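Local structure of enhancer of mrna-decapping protein 3 (Homo sapiens, 2VC8) at residues T55-A58 with G59-T62. The protein binds single-stranded RNA and promotes mRNA decapping and degradation, its LSm domain, crystallised here, being the part probably needed for DCP1A interaction and P-body targeting. Residues are numbered along the deposited sequence; the frame is centred on the assembly and turned at random.
Sequences TFRA and GDIT
Arg-57 reaches across the turn and grips the Asp-60 carboxylate side-on, NE and NH2 both closing on the single oxygen OD2 in a salt bridge. Arg-57 NE lies 3.0 Å from Asp-60 OD2 and meets it from above the carboxylate plane, whereas NH2 is received by the syn lone pair of OD2; both bonds are bent, near 140°. OD2 sits close to the guanidinium plane at its edge, yet the two flat groups are turned 60° against each other. A bend at chi3 (-60°) in the arginine chain turns NE and NH2 toward Asp-60 OD2. Asp-60 OD2 also accepts a hydrogen bond from a water oxygen 2.8 Å away, which in turn accepts one from Arg-57 N. With Asp-60 cut back to an alanine, the guanidinium is likely to lose this countercharge and be freer to turn, and the water to lose one of these two anchors. The ion pair spans a 3-10 turn leading out of strand 53-57 toward strand 63-66 of the Sm fold. Within the turn, Asp-60 N bonds Arg-57 O (2.9 Å) and Ile-61 N bonds Ala-58 O (3.1 Å). With CG1 beside its backbone N, Ile-61 lays that branch along the turn, CD1 coming 3.9 Å from Ala-58 CA and looser, at 4.5 Å, to CB of Phe-56. Both hydrophobic side chains also pack on Ile-14 and Ile-37, while the Phe-56 ring meets Tyr-23.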
loop_
_atom_site.group_PDB
_atom_site.type_symbol
_atom_site.label_atom_id
_atom_site.label_comp_id
_atom_site.label_asym_id
_atom_site.label_seq_id
_atom_site.Cartn_x
_atom_site.Cartn_y
_atom_site.Cartn_z
ATOM N N THR A 55 -6.514 3.716 -1.239
ATOM C CA THR A 55 -6.887 2.326 -1.229
ATOM C C THR A 55 -6.907 1.796 -2.678
ATOM O O THR A 55 -7.531 2.406 -3.564
ATOM C CB THR A 55 -8.221 2.127 -0.545
ATOM O OG1 THR A 55 -8.062 2.511 0.857
ATOM C CG2 THR A 55 -8.741 0.713 -0.671
ATOM N N PHE A 56 -6.190 0.687 -2.868
ATOM C CA PHE A 56 -5.957 0.103 -4.185
ATOM C C PHE A 56 -6.600 -1.255 -4.258
ATOM O O PHE A 56 -6.526 -2.006 -3.305
ATOM C CB PHE A 56 -4.443 -0.064 -4.387
ATOM C CG PHE A 56 -3.645 1.207 -4.195
ATOM C CD1 PHE A 56 -3.177 1.622 -2.936
ATOM C CD2 PHE A 56 -3.394 1.975 -5.260
ATOM C CE1 PHE A 56 -2.468 2.788 -2.819
ATOM C CE2 PHE A 56 -2.673 3.177 -5.143
ATOM C CZ PHE A 56 -2.200 3.552 -3.922
ATOM N N ARG A 57 -7.150 -1.618 -5.422
ATOM C CA ARG A 57 -7.556 -3.004 -5.631
ATOM C C ARG A 57 -6.348 -3.838 -5.954
ATOM O O ARG A 57 -5.537 -3.476 -6.829
ATOM C CB ARG A 57 -8.580 -3.091 -6.747
ATOM C CG ARG A 57 -9.877 -2.371 -6.531
ATOM C CD ARG A 57 -10.918 -2.673 -7.668
ATOM N NE ARG A 57 -10.384 -2.247 -8.965
ATOM C CZ ARG A 57 -10.915 -2.525 -10.156
ATOM N NH1 ARG A 57 -12.046 -3.226 -10.279
ATOM N NH2 ARG A 57 -10.321 -2.066 -11.238
ATOM N N ALA A 58 -6.277 -5.018 -5.353
ATOM C CA ALA A 58 -5.136 -5.907 -5.587
ATOM C C ALA A 58 -4.986 -6.264 -7.063
ATOM O O ALA A 58 -3.886 -6.358 -7.563
ATOM C CB ALA A 58 -5.271 -7.189 -4.773
ATOM N N GLY A 59 -6.114 -6.333 -7.744
ATOM C CA GLY A 59 -6.160 -6.644 -9.155
ATOM C C GLY A 59 -5.631 -5.597 -10.072
ATOM O O GLY A 59 -5.418 -5.855 -11.285
ATOM N N ASP A 60 -5.402 -4.397 -9.536
ATOM C CA ASP A 60 -4.776 -3.324 -10.283
ATOM C C ASP A 60 -3.272 -3.207 -10.103
ATOM O O ASP A 60 -2.660 -2.336 -10.706
ATOM C CB ASP A 60 -5.481 -2.023 -10.050
ATOM C CG ASP A 60 -6.909 -2.051 -10.519
ATOM O OD1 ASP A 60 -7.195 -2.783 -11.466
ATOM O OD2 ASP A 60 -7.729 -1.367 -9.960
ATOM N N ILE A 61 -2.700 -4.007 -9.206
ATOM C CA ILE A 61 -1.292 -3.895 -8.868
ATOM C C ILE A 61 -0.492 -4.792 -9.786
ATOM O O ILE A 61 -0.756 -5.974 -9.856
ATOM C CB ILE A 61 -1.111 -4.270 -7.382
ATOM C CG1 ILE A 61 -1.908 -3.317 -6.455
ATOM C CG2 ILE A 61 0.326 -4.232 -7.050
ATOM C CD1 ILE A 61 -1.918 -3.721 -4.957
ATOM N N THR A 62 0.524 -4.232 -10.417
ATOM C CA THR A 62 1.402 -5.015 -11.259
ATOM C C THR A 62 2.616 -5.551 -10.564
ATOM O O THR A 62 3.148 -6.598 -10.891
ATOM C CB THR A 62 1.835 -4.209 -12.497
ATOM O OG1 THR A 62 2.674 -3.102 -12.110
ATOM C CG2 THR A 62 0.631 -3.702 -13.311
HETATM O O HOH W 1 -7.279 0.086 -7.637
HETATM O O HOH W 2 -2.889 -7.524 -10.180
#